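Long-range contact in conserved protein (Methanothermobacter thermautotrophicus, PDB 1I36), which binds NADP and is probably an oxidoreductase related to the 3-hydroxyacid dehydrogenases, though its function is unknown: residues L1-I6 / Y55-I61. The protein carries 1 engineered substitution. Numbering follows the deposited sequence.
Engineered in segment 1-6: Leu1 (natural residue Met).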
# COMPACT_ATOMS: atom_id res chain seq x y z
N LEU A 1 -14.20 33.45 23.27
CA LEU A 1 -13.58 34.70 23.79
C LEU A 1 -13.01 35.41 22.58
O LEU A 1 -13.76 35.90 21.73
CB LEU A 1 -12.48 34.35 24.82
CG LEU A 1 -12.10 35.35 25.94
CD1 LEU A 1 -10.91 36.22 25.56
CD2 LEU A 1 -13.31 36.19 26.32
N ARG A 2 -11.68 35.43 22.48
CA ARG A 2 -10.99 36.03 21.35
C ARG A 2 -9.96 35.03 20.80
O ARG A 2 -9.22 34.42 21.57
CB ARG A 2 -10.23 37.30 21.77
CG ARG A 2 -11.11 38.47 22.24
CD ARG A 2 -10.41 39.81 22.06
NE ARG A 2 -9.12 39.88 22.75
CZ ARG A 2 -8.13 40.69 22.39
NH1 ARG A 2 -8.26 41.49 21.33
NH2 ARG A 2 -7.00 40.71 23.08
N VAL A 3 -9.95 34.84 19.49
CA VAL A 3 -8.96 33.96 18.86
C VAL A 3 -8.09 34.84 17.95
O VAL A 3 -8.59 35.51 17.05
CB VAL A 3 -9.60 32.80 18.04
CG1 VAL A 3 -8.51 32.01 17.29
CG2 VAL A 3 -10.35 31.84 18.97
N GLY A 4 -6.79 34.89 18.22
CA GLY A 4 -5.91 35.69 17.38
C GLY A 4 -5.19 34.87 16.32
O GLY A 4 -4.83 33.73 16.56
N PHE A 5 -5.00 35.46 15.14
CA PHE A 5 -4.32 34.79 14.04
C PHE A 5 -3.04 35.51 13.63
O PHE A 5 -3.03 36.73 13.44
CB PHE A 5 -5.24 34.72 12.80
CG PHE A 5 -6.33 33.69 12.90
CD1 PHE A 5 -7.48 33.94 13.63
CD2 PHE A 5 -6.17 32.44 12.31
CE1 PHE A 5 -8.46 32.95 13.78
CE2 PHE A 5 -7.15 31.45 12.45
CZ PHE A 5 -8.30 31.70 13.19
N ILE A 6 -1.94 34.77 13.55
CA ILE A 6 -0.69 35.33 13.05
C ILE A 6 -0.69 34.76 11.63
O ILE A 6 -0.67 33.54 11.44
CB ILE A 6 0.52 34.83 13.82
CG1 ILE A 6 0.37 35.18 15.31
CG2 ILE A 6 1.78 35.50 13.26
CD1 ILE A 6 1.38 34.40 16.19
N TYR A 55 -1.24 38.58 20.41
CA TYR A 55 -0.56 37.68 21.34
C TYR A 55 -1.24 37.56 22.67
O TYR A 55 -0.93 36.64 23.41
CB TYR A 55 0.90 38.12 21.60
CG TYR A 55 1.75 38.24 20.35
CD1 TYR A 55 1.45 37.50 19.19
CD2 TYR A 55 2.87 39.08 20.32
CE1 TYR A 55 2.26 37.60 18.04
CE2 TYR A 55 3.68 39.19 19.18
CZ TYR A 55 3.37 38.44 18.05
OH TYR A 55 4.17 38.53 16.93
N SER A 56 -2.08 38.53 23.02
CA SER A 56 -2.78 38.50 24.31
C SER A 56 -4.03 37.62 24.32
O SER A 56 -4.58 37.36 25.40
CB SER A 56 -3.17 39.91 24.77
OG SER A 56 -4.28 40.40 24.03
N CYS A 57 -4.50 37.20 23.16
CA CYS A 57 -5.68 36.34 23.11
C CYS A 57 -5.42 35.00 23.78
O CYS A 57 -4.29 34.50 23.75
CB CYS A 57 -6.10 36.11 21.67
SG CYS A 57 -6.57 37.58 20.82
N PRO A 58 -6.45 34.39 24.40
CA PRO A 58 -6.27 33.10 25.07
C PRO A 58 -5.88 31.96 24.10
O PRO A 58 -5.32 30.95 24.53
CB PRO A 58 -7.62 32.87 25.76
CG PRO A 58 -8.58 33.63 24.90
CD PRO A 58 -7.82 34.90 24.61
N VAL A 59 -6.15 32.18 22.81
CA VAL A 59 -5.80 31.23 21.75
C VAL A 59 -5.21 32.04 20.59
O VAL A 59 -5.86 32.93 20.05
CB VAL A 59 -7.00 30.37 21.23
CG1 VAL A 59 -6.50 29.37 20.15
CG2 VAL A 59 -7.66 29.58 22.41
N VAL A 60 -3.97 31.72 20.26
CA VAL A 60 -3.24 32.38 19.18
C VAL A 60 -2.87 31.30 18.17
O VAL A 60 -2.20 30.33 18.53
CB VAL A 60 -1.95 33.00 19.71
CG1 VAL A 60 -1.18 33.65 18.55
CG2 VAL A 60 -2.29 34.07 20.81
N ILE A 61 -3.33 31.44 16.94
CA ILE A 61 -3.04 30.45 15.90
C ILE A 61 -2.07 31.04 14.88
O ILE A 61 -2.32 32.11 14.33
CB ILE A 61 -4.35 30.01 15.16
CG1 ILE A 61 -5.32 29.31 16.14
CG2 ILE A 61 -4.01 29.07 14.01
CD1 ILE A 61 -6.72 29.08 15.56
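Gly4 is gripped through both its backbone polar groups by the neighbouring strand: its N donates to Val59 O at 2.8 Å, and its O accepts from Ile61 N in a nearly straight bond (171°). Ile6 N then reaches Ile61 O, giving the parallel ladder its alternating rhythm. Packing is close on both faces. On one, Ile61 CD1 lies 3.8 Å from Val3 CG1 and also meets the Phe5 ring obliquely; helix 10-21 packs on Val3 and Phe5. On the other, Ile6 CG1 stands anti to its carbonyl carbon (chi1 -58°), which sends CD1 to within 3.6 Å of Val60 CG1 and up to the edge of the Tyr55 ring. The pair illustrates the Rossmann fold, in which the first and fourth strands in sequence lie side by side at the heart of the sheet; Ile6, at the strand's C-terminal end, approaches the bound NADP. The N-terminal end meets solvent at Leu1 and Ser56. The engineered Leu1 touches Pro58 closely (CD1 to CD, 3.5 Å), while Cys57 SG sits over the centre of the Arg2 guanidinium, 3.7 Å above its plane. Ser56 OG, at that group's edge but poorly angled for a hydrogen bond, bonds to Asp53 O, while Arg2 NH2 forms a salt bridge with Asp53 OD1. A leucine in place of Arg2 would probably leave Asp53 without this charged mate and uncover the sulfur of Cys57.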